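Local coordinates for uncharacterized SnoaL-like protein (Burkholderia thailandensis E264, PDB 3H3H) that is of unknown function but adopts the NTF2-like fold of the SnoaL family and probably holds a small molecule in its pocket, at residues Gln11-Glu16 / Glu103-Gly108; Asp19-His24 / Ala63-Ala68; Ala28-Tyr33 / Arg56-Val61; Ala81-Ala84 / Val89-His92. One frame throughout, in Å; residues are numbered along the deposited sequence.

Contact 1: residues Gln11-Glu16 / Glu103-Gly108; sequences QQFSRE and EVFHFG
F13 on helix 7-22 and F105 on strand 100-107 are the closest CA pair across the contact, 10.1 Å apart, so the two backbones stay separate and only phenylalanine rings bridge the gap. F13 leaves the helix with CG anti to its N (chi1 170°), which carries the ring out toward the strand. F105 and F107, two residues apart on the strand, both turn toward the helix. The outer edge of F13 is presented to the face of F105: CE2 of F13 lies 3.7 Å from CD1 of F105, and the centroids of these two rings are 5.0 Å apart with their planes at 70°. In the second T-shaped pair the roles change, for here F13 supplies the face. CZ of F107 stands over the centre of the F13 ring, 3.6 Å above its plane, the two rings almost perpendicular at 89°. F13 thus offers its edge to F105 and a face to F107, an aromatic cluster in which helix 7-22 lies against the curved sheet of an NTF2-like cone. W17, a turn further along the helix, adds its ring to both F13 and F105, and F9 meets F107 edge-to-face. V113 of the adjoining strand 113-121 packs on F13 and F107, while I91 of strand 88-94 touches F13 and F105. The side chain of F105 lies about 6 Å from an unidentified bound ligand.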
loop_
_atom_site.group_PDB
_atom_site.type_symbol
_atom_site.label_atom_id
_atom_site.label_comp_id
_atom_site.label_asym_id
_atom_site.label_seq_id
_atom_site.Cartn_x
_atom_site.Cartn_y
_atom_site.Cartn_z
ATOM N N GLN B 11 4.677 -12.304 6.613
ATOM C CA GLN B 11 4.036 -13.509 6.135
ATOM C C GLN B 11 3.099 -14.106 7.142
ATOM O O GLN B 11 2.009 -14.508 6.764
ATOM C CB GLN B 11 5.095 -14.572 5.796
ATOM C CG GLN B 11 5.950 -14.140 4.640
ATOM C CD GLN B 11 5.185 -14.097 3.375
ATOM O OE1 GLN B 11 4.510 -15.075 3.012
ATOM N NE2 GLN B 11 5.267 -12.972 2.668
ATOM N N GLN B 12 3.513 -14.171 8.400
ATOM C CA GLN B 12 2.702 -14.769 9.439
ATOM C C GLN B 12 1.478 -13.871 9.694
ATOM O O GLN B 12 0.363 -14.359 9.939
ATOM C CB GLN B 12 3.537 -15.003 10.708
ATOM C CG GLN B 12 2.802 -15.745 11.826
ATOM C CD GLN B 12 2.283 -17.104 11.391
ATOM O OE1 GLN B 12 2.816 -17.722 10.461
ATOM N NE2 GLN B 12 1.256 -17.597 12.092
ATOM N N PHE B 13 1.694 -12.561 9.686
ATOM C CA PHE B 13 0.590 -11.638 9.802
ATOM C C PHE B 13 -0.389 -11.889 8.651
ATOM O O PHE B 13 -1.609 -11.926 8.813
ATOM C CB PHE B 13 1.056 -10.173 9.772
ATOM C CG PHE B 13 -0.072 -9.191 9.650
ATOM C CD1 PHE B 13 -0.853 -8.881 10.733
ATOM C CD2 PHE B 13 -0.347 -8.589 8.445
ATOM C CE1 PHE B 13 -1.939 -8.034 10.599
ATOM C CE2 PHE B 13 -1.446 -7.690 8.319
ATOM C CZ PHE B 13 -2.213 -7.440 9.368
ATOM N N SER B 14 0.123 -11.941 7.437
ATOM C CA SER B 14 -0.738 -12.136 6.271
ATOM C C SER B 14 -1.557 -13.446 6.360
ATOM O O SER B 14 -2.736 -13.470 6.087
ATOM C CB SER B 14 0.114 -12.107 5.009
ATOM O OG SER B 14 0.769 -10.874 4.881
ATOM N N ARG B 15 -0.908 -14.535 6.728
ATOM C CA ARG B 15 -1.593 -15.813 6.828
ATOM C C ARG B 15 -2.659 -15.790 7.925
ATOM O O ARG B 15 -3.742 -16.340 7.741
ATOM C CB ARG B 15 -0.583 -16.952 7.054
ATOM C CG ARG B 15 -1.203 -18.334 7.225
ATOM C CD ARG B 15 -1.239 -19.207 5.959
ATOM N NE ARG B 15 -1.522 -20.578 6.341
ATOM C CZ ARG B 15 -0.589 -21.513 6.516
ATOM N NH1 ARG B 15 -0.934 -22.736 6.891
ATOM N NH2 ARG B 15 0.688 -21.224 6.307
ATOM N N GLU B 16 -2.386 -15.141 9.055
ATOM C CA GLU B 16 -3.378 -15.079 10.120
ATOM C C GLU B 16 -4.508 -14.164 9.707
ATOM O O GLU B 16 -5.646 -14.503 9.944
ATOM C CB GLU B 16 -2.778 -14.618 11.448
ATOM C CG GLU B 16 -1.758 -15.555 11.951
ATOM C CD GLU B 16 -1.092 -15.100 13.255
ATOM O OE1 GLU B 16 -1.257 -13.957 13.701
ATOM O OE2 GLU B 16 -0.333 -15.888 13.816
ATOM N N GLU B 103 -4.153 -3.998 0.500
ATOM C CA GLU B 103 -4.386 -3.380 1.768
ATOM C C GLU B 103 -3.062 -3.159 2.444
ATOM O O GLU B 103 -2.274 -4.077 2.596
ATOM C CB GLU B 103 -5.348 -4.267 2.604
ATOM C CG GLU B 103 -6.147 -3.558 3.629
ATOM C CD GLU B 103 -7.554 -4.121 3.746
ATOM O OE1 GLU B 103 -8.069 -4.191 4.872
ATOM O OE2 GLU B 103 -8.130 -4.608 2.750
ATOM N N VAL B 104 -2.838 -1.929 2.895
ATOM C CA VAL B 104 -1.605 -1.558 3.534
ATOM C C VAL B 104 -1.891 -1.423 5.028
ATOM O O VAL B 104 -2.852 -0.713 5.436
ATOM C CB VAL B 104 -1.104 -0.237 3.009
ATOM C CG1 VAL B 104 0.173 0.130 3.734
ATOM C CG2 VAL B 104 -0.818 -0.339 1.458
ATOM N N PHE B 105 -1.026 -2.067 5.829
ATOM C CA PHE B 105 -1.182 -2.069 7.260
ATOM C C PHE B 105 0.032 -1.495 7.916
ATOM O O PHE B 105 1.158 -1.998 7.744
ATOM C CB PHE B 105 -1.335 -3.492 7.760
ATOM C CG PHE B 105 -2.444 -4.271 7.097
ATOM C CD1 PHE B 105 -2.242 -4.973 5.905
ATOM C CD2 PHE B 105 -3.696 -4.360 7.682
ATOM C CE1 PHE B 105 -3.260 -5.670 5.326
ATOM C CE2 PHE B 105 -4.733 -5.085 7.090
ATOM C CZ PHE B 105 -4.526 -5.739 5.919
ATOM N N HIS B 106 -0.162 -0.435 8.674
ATOM C CA HIS B 106 0.887 0.179 9.437
ATOM C C HIS B 106 0.816 -0.305 10.857
ATOM O O HIS B 106 -0.258 -0.391 11.448
ATOM C CB HIS B 106 0.759 1.666 9.451
ATOM C CG HIS B 106 0.948 2.277 8.114
ATOM N ND1 HIS B 106 2.169 2.750 7.673
ATOM C CD2 HIS B 106 0.070 2.442 7.093
ATOM C CE1 HIS B 106 2.026 3.203 6.439
ATOM N NE2 HIS B 106 0.765 3.042 6.066
ATOM N N PHE B 107 1.983 -0.630 11.401
ATOM C CA PHE B 107 2.028 -1.233 12.742
ATOM C C PHE B 107 2.571 -0.284 13.778
ATOM O O PHE B 107 3.417 0.545 13.463
ATOM C CB PHE B 107 2.879 -2.486 12.758
ATOM C CG PHE B 107 2.267 -3.588 11.990
ATOM C CD1 PHE B 107 2.382 -3.622 10.584
ATOM C CD2 PHE B 107 1.452 -4.496 12.630
ATOM C CE1 PHE B 107 1.729 -4.625 9.875
ATOM C CE2 PHE B 107 0.803 -5.483 11.909
ATOM C CZ PHE B 107 0.941 -5.523 10.562
ATOM N N GLY B 108 2.138 -0.498 15.016
ATOM C CA GLY B 108 2.536 0.329 16.123
ATOM C C GLY B 108 3.544 -0.392 16.965
ATOM O O GLY B 108 4.027 -1.448 16.566
#

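Contact 2: residues Asp19-His24 / Ala63-Ala68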
loop_
_atom_site.group_PDB
_atom_site.type_symbol
_atom_site.label_atom_id
_atom_site.label_comp_id
_atom_site.label_asym_id
_atom_site.label_seq_id
_atom_site.Cartn_x
_atom_site.Cartn_y
_atom_site.Cartn_z
ATOM N N ASP B 19 -6.619 -15.824 7.032
ATOM C CA ASP B 19 -7.338 -16.952 7.640
ATOM C C ASP B 19 -8.434 -16.450 8.548
ATOM O O ASP B 19 -9.475 -17.093 8.614
ATOM C CB ASP B 19 -6.396 -17.849 8.408
ATOM C CG ASP B 19 -5.528 -18.710 7.490
ATOM O OD1 ASP B 19 -5.724 -18.709 6.262
ATOM O OD2 ASP B 19 -4.634 -19.380 8.005
ATOM N N ALA B 20 -8.228 -15.332 9.243
ATOM C CA ALA B 20 -9.234 -14.833 10.186
ATOM C C ALA B 20 -10.476 -14.353 9.419
ATOM O O ALA B 20 -11.621 -14.642 9.800
ATOM C CB ALA B 20 -8.676 -13.709 11.050
ATOM N N TRP B 21 -10.255 -13.617 8.342
ATOM C CA TRP B 21 -11.328 -13.214 7.467
ATOM C C TRP B 21 -12.066 -14.415 6.893
ATOM O O TRP B 21 -13.296 -14.487 6.930
ATOM C CB TRP B 21 -10.797 -12.306 6.348
ATOM C CG TRP B 21 -10.687 -10.882 6.868
ATOM C CD1 TRP B 21 -9.571 -10.255 7.318
ATOM C CD2 TRP B 21 -11.763 -9.957 7.007
ATOM N NE1 TRP B 21 -9.878 -8.995 7.716
ATOM C CE2 TRP B 21 -11.214 -8.782 7.527
ATOM C CE3 TRP B 21 -13.134 -9.997 6.728
ATOM C CZ2 TRP B 21 -11.980 -7.683 7.826
ATOM C CZ3 TRP B 21 -13.891 -8.867 7.008
ATOM C CH2 TRP B 21 -13.295 -7.727 7.528
ATOM N N ASN B 22 -11.307 -15.411 6.427
ATOM C CA ASN B 22 -11.898 -16.574 5.781
ATOM C C ASN B 22 -12.704 -17.428 6.747
ATOM O O ASN B 22 -13.649 -18.151 6.342
ATOM C CB ASN B 22 -10.825 -17.372 5.030
ATOM C CG ASN B 22 -10.402 -16.653 3.757
ATOM O OD1 ASN B 22 -11.103 -15.739 3.355
ATOM N ND2 ASN B 22 -9.291 -17.041 3.126
ATOM N N ALA B 23 -12.288 -17.385 8.016
ATOM C CA ALA B 23 -12.973 -18.050 9.115
ATOM C C ALA B 23 -14.164 -17.231 9.594
ATOM O O ALA B 23 -14.952 -17.706 10.417
ATOM C CB ALA B 23 -12.025 -18.275 10.235
ATOM N N HIS B 24 -14.309 -16.015 9.063
ATOM C CA HIS B 24 -15.407 -15.118 9.469
ATOM C C HIS B 24 -15.464 -14.913 10.997
ATOM O O HIS B 24 -16.554 -14.959 11.644
ATOM C CB HIS B 24 -16.731 -15.645 8.961
ATOM C CG HIS B 24 -16.741 -16.003 7.514
ATOM N ND1 HIS B 24 -17.376 -17.133 7.054
ATOM C CD2 HIS B 24 -16.182 -15.415 6.425
ATOM C CE1 HIS B 24 -17.207 -17.228 5.746
ATOM N NE2 HIS B 24 -16.519 -16.181 5.339
ATOM N N ALA B 63 -18.203 -2.667 13.645
ATOM C CA ALA B 63 -19.643 -2.711 13.337
ATOM C C ALA B 63 -19.846 -2.993 11.858
ATOM O O ALA B 63 -20.708 -3.764 11.484
ATOM C CB ALA B 63 -20.330 -1.407 13.765
ATOM N N TYR B 64 -19.034 -2.353 11.036
ATOM C CA TYR B 64 -19.110 -2.557 9.601
ATOM C C TYR B 64 -18.635 -3.932 9.216
ATOM O O TYR B 64 -19.258 -4.628 8.411
ATOM C CB TYR B 64 -18.318 -1.494 8.862
ATOM C CG TYR B 64 -19.118 -0.193 8.780
ATOM C CD1 TYR B 64 -20.122 -0.030 7.847
ATOM C CD2 TYR B 64 -18.891 0.847 9.701
ATOM C CE1 TYR B 64 -20.876 1.149 7.817
ATOM C CE2 TYR B 64 -19.615 2.015 9.659
ATOM C CZ TYR B 64 -20.594 2.170 8.733
ATOM O OH TYR B 64 -21.289 3.358 8.741
ATOM N N TRP B 65 -17.510 -4.339 9.777
ATOM C CA TRP B 65 -17.026 -5.672 9.452
ATOM C C TRP B 65 -17.981 -6.781 9.895
ATOM O O TRP B 65 -18.113 -7.813 9.185
ATOM C CB TRP B 65 -15.629 -5.873 10.027
ATOM C CG TRP B 65 -14.613 -4.943 9.415
ATOM C CD1 TRP B 65 -14.827 -4.086 8.378
ATOM C CD2 TRP B 65 -13.263 -4.771 9.833
ATOM N NE1 TRP B 65 -13.691 -3.398 8.104
ATOM C CE2 TRP B 65 -12.696 -3.822 8.964
ATOM C CE3 TRP B 65 -12.464 -5.363 10.832
ATOM C CZ2 TRP B 65 -11.405 -3.393 9.092
ATOM C CZ3 TRP B 65 -11.165 -4.965 10.960
ATOM C CH2 TRP B 65 -10.640 -3.981 10.082
ATOM N N ARG B 66 -18.591 -6.609 11.073
ATOM C CA ARG B 66 -19.565 -7.520 11.595
ATOM C C ARG B 66 -20.697 -7.655 10.592
ATOM O O ARG B 66 -21.112 -8.782 10.278
ATOM C CB ARG B 66 -20.056 -7.083 12.979
ATOM C CG ARG B 66 -21.041 -8.027 13.685
ATOM C CD ARG B 66 -21.394 -7.542 15.108
ATOM N NE ARG B 66 -20.185 -7.391 15.887
ATOM C CZ ARG B 66 -19.609 -6.239 16.223
ATOM N NH1 ARG B 66 -20.159 -5.063 15.940
ATOM N NH2 ARG B 66 -18.459 -6.274 16.850
ATOM N N GLU B 67 -21.174 -6.523 10.069
ATOM C CA GLU B 67 -22.246 -6.578 9.107
ATOM C C GLU B 67 -21.815 -7.146 7.763
ATOM O O GLU B 67 -22.593 -7.892 7.137
ATOM C CB GLU B 67 -22.879 -5.210 8.946
ATOM C CG GLU B 67 -24.138 -5.190 8.099
ATOM C CD GLU B 67 -25.298 -6.051 8.624
ATOM O OE1 GLU B 67 -25.314 -6.467 9.809
ATOM O OE2 GLU B 67 -26.215 -6.318 7.843
ATOM N N ALA B 68 -20.568 -6.858 7.351
ATOM C CA ALA B 68 -20.011 -7.478 6.140
ATOM C C ALA B 68 -20.071 -8.975 6.233
ATOM O O ALA B 68 -20.471 -9.630 5.263
ATOM C CB ALA B 68 -18.585 -7.093 5.917
#
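The carbonyl O of W21 accepts the backbone N of H24 at 2.8 Å. H24, the first residue to leave helical angles, has positive phi (53°) and belongs to a Schellman motif with two bonds back into the last turn. The carbonyl O of N22 lies over the centre of the H24 imidazole, 3.6 Å above its plane, and NE2 of H24 binds the carbonyl of L75. In this last turn W21 reaches across to W65 on helix 58-71 in a T-shaped pair. The CZ2-CH2 edge of its six-membered ring meets the face of the W65 pyrrole ring: CH2 of W21 is 3.6 Å from CG of W65, and the planes stand at 67°. CZ2 of W21 lies 3.8 Å from both CD2 and CE3 of W65, toward the benzo side. CD1 of W65 is nearly eclipsed with CA (chi2 -6°), so the indole plane almost contains CA. W17, F77 and L69 pack on W21, and I29 touches both indoles. W65 comes within about 3 Å of an unidentified bound ligand. No hydrogen bond crosses between D19-H24 and A63-A68, so their join probably rests on dispersion, with the slightly positive C-H edge of W21 meeting the pi cloud of W65.

Contact 3: residues Ala28-Tyr33 / Arg56-Val61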
loop_
_atom_site.group_PDB
_atom_site.type_symbol
_atom_site.label_atom_id
_atom_site.label_comp_id
_atom_site.label_asym_id
_atom_site.label_seq_id
_atom_site.Cartn_x
_atom_site.Cartn_y
_atom_site.Cartn_z
ATOM N N ALA B 28 -11.000 -12.764 15.904
ATOM C CA ALA B 28 -9.653 -13.043 15.428
ATOM C C ALA B 28 -9.128 -11.904 14.556
ATOM O O ALA B 28 -7.962 -11.493 14.642
ATOM C CB ALA B 28 -9.633 -14.374 14.641
ATOM N N ILE B 29 -9.975 -11.433 13.680
ATOM C CA ILE B 29 -9.598 -10.306 12.804
ATOM C C ILE B 29 -9.136 -9.114 13.644
ATOM O O ILE B 29 -8.019 -8.602 13.429
ATOM C CB ILE B 29 -10.767 -9.878 11.918
ATOM C CG1 ILE B 29 -11.133 -10.992 10.911
ATOM C CG2 ILE B 29 -10.444 -8.575 11.165
ATOM C CD1 ILE B 29 -12.566 -10.795 10.390
ATOM N N LEU B 30 -9.962 -8.724 14.614
ATOM C CA LEU B 30 -9.756 -7.509 15.421
ATOM C C LEU B 30 -8.551 -7.658 16.329
ATOM O O LEU B 30 -8.007 -6.648 16.767
ATOM C CB LEU B 30 -11.009 -7.116 16.179
ATOM C CG LEU B 30 -12.095 -6.471 15.321
ATOM C CD1 LEU B 30 -13.357 -6.234 16.061
ATOM C CD2 LEU B 30 -11.630 -5.122 14.741
ATOM N N SER B 31 -8.153 -8.897 16.636
ATOM C CA SER B 31 -7.021 -9.150 17.513
ATOM C C SER B 31 -5.746 -8.575 16.907
ATOM O O SER B 31 -4.822 -8.301 17.630
ATOM C CB SER B 31 -6.821 -10.642 17.798
ATOM O OG SER B 31 -6.286 -11.327 16.678
ATOM N N HIS B 32 -5.731 -8.351 15.598
ATOM C CA HIS B 32 -4.564 -7.896 14.946
ATOM C C HIS B 32 -4.424 -6.372 14.989
ATOM O O HIS B 32 -3.433 -5.873 14.517
ATOM C CB HIS B 32 -4.583 -8.319 13.489
ATOM C CG HIS B 32 -4.460 -9.800 13.354
ATOM N ND1 HIS B 32 -3.278 -10.468 13.631
ATOM C CD2 HIS B 32 -5.405 -10.755 13.160
ATOM C CE1 HIS B 32 -3.488 -11.770 13.512
ATOM N NE2 HIS B 32 -4.769 -11.973 13.247
ATOM N N TYR B 33 -5.457 -5.701 15.474
ATOM C CA TYR B 33 -5.542 -4.230 15.389
ATOM C C TYR B 33 -5.399 -3.599 16.755
ATOM O O TYR B 33 -5.863 -4.139 17.755
ATOM C CB TYR B 33 -6.878 -3.830 14.757
ATOM C CG TYR B 33 -7.038 -4.230 13.291
ATOM C CD1 TYR B 33 -7.388 -5.540 12.929
ATOM C CD2 TYR B 33 -6.792 -3.341 12.264
ATOM C CE1 TYR B 33 -7.510 -5.903 11.651
ATOM C CE2 TYR B 33 -6.922 -3.684 10.966
ATOM C CZ TYR B 33 -7.285 -4.983 10.631
ATOM O OH TYR B 33 -7.521 -5.387 9.336
ATOM N N ARG B 56 -12.625 4.979 12.501
ATOM C CA ARG B 56 -11.622 4.757 13.540
ATOM C C ARG B 56 -12.151 3.909 14.657
ATOM O O ARG B 56 -13.270 4.083 15.105
ATOM C CB ARG B 56 -11.172 6.085 14.131
ATOM C CG ARG B 56 -10.098 6.013 15.163
ATOM C CD ARG B 56 -9.616 7.430 15.544
ATOM N NE ARG B 56 -8.384 7.360 16.304
ATOM C CZ ARG B 56 -7.187 7.795 15.922
ATOM N NH1 ARG B 56 -6.998 8.438 14.776
ATOM N NH2 ARG B 56 -6.171 7.620 16.751
ATOM N N GLY B 57 -11.314 2.994 15.116
ATOM C CA GLY B 57 -11.608 2.233 16.302
ATOM C C GLY B 57 -12.346 0.950 16.064
ATOM O O GLY B 57 -13.065 0.782 15.065
ATOM N N LYS B 58 -12.213 0.045 17.037
ATOM C CA LYS B 58 -12.807 -1.287 16.904
ATOM C C LYS B 58 -14.341 -1.302 16.949
ATOM O O LYS B 58 -14.939 -2.120 16.268
ATOM C CB LYS B 58 -12.226 -2.210 17.968
ATOM C CG LYS B 58 -10.733 -2.429 17.796
ATOM C CD LYS B 58 -10.197 -3.555 18.686
ATOM C CE LYS B 58 -8.831 -3.903 18.360
ATOM N NZ LYS B 58 -8.148 -5.003 19.193
ATOM N N GLU B 59 -14.975 -0.413 17.721
ATOM C CA GLU B 59 -16.426 -0.391 17.799
ATOM C C GLU B 59 -16.933 0.041 16.434
ATOM O O GLU B 59 -17.751 -0.640 15.808
ATOM C CB GLU B 59 -16.917 0.574 18.892
ATOM C CG GLU B 59 -18.446 0.808 18.861
ATOM C CD GLU B 59 -18.929 1.884 19.848
ATOM O OE1 GLU B 59 -18.140 2.779 20.242
ATOM O OE2 GLU B 59 -20.115 1.837 20.231
ATOM N N GLN B 60 -16.392 1.153 15.957
ATOM C CA GLN B 60 -16.947 1.764 14.748
ATOM C C GLN B 60 -16.620 0.914 13.517
ATOM O O GLN B 60 -17.490 0.602 12.704
ATOM C CB GLN B 60 -16.444 3.186 14.562
ATOM C CG GLN B 60 -16.976 3.788 13.317
ATOM C CD GLN B 60 -16.625 5.238 13.171
ATOM O OE1 GLN B 60 -15.442 5.610 13.129
ATOM N NE2 GLN B 60 -17.654 6.079 13.057
ATOM N N VAL B 61 -15.348 0.568 13.360
ATOM C CA VAL B 61 -14.937 -0.228 12.199
ATOM C C VAL B 61 -15.463 -1.649 12.305
ATOM O O VAL B 61 -15.990 -2.178 11.339
ATOM C CB VAL B 61 -13.407 -0.218 12.014
ATOM C CG1 VAL B 61 -13.070 -1.073 10.781
ATOM C CG2 VAL B 61 -12.892 1.222 11.849
#
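The phenol ring of Y33 has the carbonyl O of I29 at its edge, in the ring plane, and meets W65 edge-to-face and F37 with planes at about 40°; the imidazole of H32 carries the OG of S31 3.7 Å above one face, toward the rim. Y33 reaches the contact through its other end: CB lies 4.1 Å from CE of K58, while the hydroxyl turns inward to W17 NE1. K58 does most of the joining. Its chain, extended beyond CG, runs alongside L30 in the opposite direction, CG passing 4.2 Å from CD2 of L30, and sets the ammonium over the type I turn L30-Y33. There NZ gives hydrogen bonds to both ends of the turn, to L30 O at 2.9 Å and to Y33 O at 2.8 Å. NZ approaches L30 O from above the carbonyl plane (43° out of it), and Y33 N, 3.0 Å from the same L30 O, comes from the opposite face; two donors thus grip one carbonyl. R112 lies close to the ammonium as a like charge and binds S31 O. Just before K58, G57 is the N-cap of helix 58-71, with a positive phi (90°) suited to glycine, and R56 N bonds to Q60 OE1. The lysine therefore ties the start of helix 58-71 to the turn L30-Y33, into which helix 26-30 runs. V61 packs on F37, M39 and L55 of strands 37-40 and 54-56, I29 on A20 and W21 of helix 7-22, and H32 shares a backbone bond with V113.

Contact 4: residues Ala81-Ala84 / Val89-His92; sequences ATLA and VAIH
Strands 78-84 and 88-94 form an antiparallel beta hairpin at one margin of the chain's sheet, A81-A84 pairing with V89-H92. The axes of these short segments approach to 4.7 Å, at 164°, nearly antiparallel. A81 and H92 are a hydrogen-bonded pair, with A81 N to H92 O at 3.1 Å and H92 N to A81 O at 2.8 Å. L83 and A90 repeat it, L83 N to A90 O at 2.9 Å and A90 N to L83 O at 2.8 Å. Between them T82 and I91 make a non-hydrogen-bonded pair, with a CA-H...O contact from T82 CA to A90 O (3.2 Å) beside it. Side chains alternate between two faces of this NTF2-like sheet, one against helix 7-22 and one against the second subunit. T82, A84, V89 and I91 share the first, where T82 and I91 pack on the helix and V89 on F107. There CG2 of T82, placed anti to its N, presses tightly on CG1 of V89 at 3.4 Å, a methyl-to-methyl approach across the diagonal. OG1 of T82 turns instead to S14 OG and W79 NE1, and it lies beside CG1 of I91; the I91 side chain packs on F13 and F105. A81, L83, A90 and H92 line the other face: L83 and A90 pack on A101 and L102 of the second subunit, and the H92 ring meets H92 of that subunit. ND1 of this chain's H92 bonds to A101 O of the same chain. A84 adds backbone bonds to the second subunit. T82 N points off the hairpin to a MES sulfonate oxygen, probably from the crystallisation liquor.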
loop_
_atom_site.group_PDB
_atom_site.type_symbol
_atom_site.label_atom_id
_atom_site.label_comp_id
_atom_site.label_asym_id
_atom_site.label_seq_id
_atom_site.Cartn_x
_atom_site.Cartn_y
_atom_site.Cartn_z
ATOM N N ALA B 81 -0.014 -11.933 -2.591
ATOM C CA ALA B 81 1.363 -11.648 -2.215
ATOM C C ALA B 81 1.403 -10.742 -1.014
ATOM O O ALA B 81 0.463 -10.006 -0.757
ATOM C CB ALA B 81 2.066 -10.929 -3.396
ATOM N N THR B 82 2.525 -10.740 -0.307
ATOM C CA THR B 82 2.716 -9.795 0.763
ATOM C C THR B 82 4.044 -9.090 0.544
ATOM O O THR B 82 5.050 -9.749 0.216
ATOM C CB THR B 82 2.754 -10.479 2.118
ATOM O OG1 THR B 82 1.425 -10.827 2.484
ATOM C CG2 THR B 82 3.232 -9.510 3.162
ATOM N N LEU B 83 4.050 -7.790 0.753
ATOM C CA LEU B 83 5.270 -7.004 0.543
ATOM C C LEU B 83 5.497 -6.184 1.792
ATOM O O LEU B 83 4.550 -5.731 2.419
ATOM C CB LEU B 83 5.122 -6.116 -0.650
ATOM C CG LEU B 83 4.762 -6.920 -1.910
ATOM C CD1 LEU B 83 3.227 -6.902 -2.134
ATOM C CD2 LEU B 83 5.495 -6.327 -3.101
ATOM N N ALA B 84 6.744 -6.071 2.189
ATOM C CA ALA B 84 7.081 -5.393 3.451
ATOM C C ALA B 84 7.701 -4.040 3.196
ATOM O O ALA B 84 8.573 -3.893 2.366
ATOM C CB ALA B 84 8.061 -6.279 4.267
ATOM N N VAL B 89 3.020 -3.477 6.124
ATOM C CA VAL B 89 2.909 -4.683 5.318
ATOM C C VAL B 89 1.809 -4.398 4.320
ATOM O O VAL B 89 0.795 -3.796 4.660
ATOM C CB VAL B 89 2.562 -5.893 6.192
ATOM C CG1 VAL B 89 2.211 -7.111 5.389
ATOM C CG2 VAL B 89 3.781 -6.228 7.100
ATOM N N ALA B 90 1.986 -4.843 3.095
ATOM C CA ALA B 90 0.947 -4.711 2.073
ATOM C C ALA B 90 0.515 -6.085 1.701
ATOM O O ALA B 90 1.358 -6.915 1.335
ATOM C CB ALA B 90 1.497 -4.018 0.809
ATOM N N ILE B 91 -0.772 -6.361 1.855
ATOM C CA ILE B 91 -1.327 -7.642 1.474
ATOM C C ILE B 91 -2.103 -7.448 0.192
ATOM O O ILE B 91 -3.048 -6.690 0.157
ATOM C CB ILE B 91 -2.248 -8.243 2.549
ATOM C CG1 ILE B 91 -1.486 -8.399 3.895
ATOM C CG2 ILE B 91 -2.811 -9.649 2.083
ATOM C CD1 ILE B 91 -2.368 -9.068 5.020
ATOM N N HIS B 92 -1.734 -8.216 -0.832
ATOM C CA HIS B 92 -2.388 -8.176 -2.130
ATOM C C HIS B 92 -3.215 -9.439 -2.149
ATOM O O HIS B 92 -2.711 -10.542 -1.917
ATOM C CB HIS B 92 -1.306 -8.110 -3.207
ATOM C CG HIS B 92 -1.816 -8.109 -4.602
ATOM N ND1 HIS B 92 -2.888 -7.343 -5.007
ATOM C CD2 HIS B 92 -1.378 -8.774 -5.696
ATOM C CE1 HIS B 92 -3.095 -7.548 -6.300
ATOM N NE2 HIS B 92 -2.173 -8.382 -6.751
#

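Overall arrangement
Contacts 1, 2 and 3 each bring a side chain near bound, unidentified ligand: those of F105, W65 and Y33 stand about 6, 3 and 5 Å from it, consistent with the pocket of an NTF2-like cone. Y33 OH joins the three, 3.6 Å from F105 CE2 and 3.5 Å from W65 CH2. Contacts 1 and 2 share helix 7-22, with centres about 16 Å apart, whereas contacts 2 and 3 share helix 58-71 and lie closer, about 10 Å between centres. Contacts 1 and 4 lie on the same sheet and both touch the second subunit; their centres are about 7 Å apart. Contact 4 is on the opposite side of the chain's centre from contacts 2 and 3.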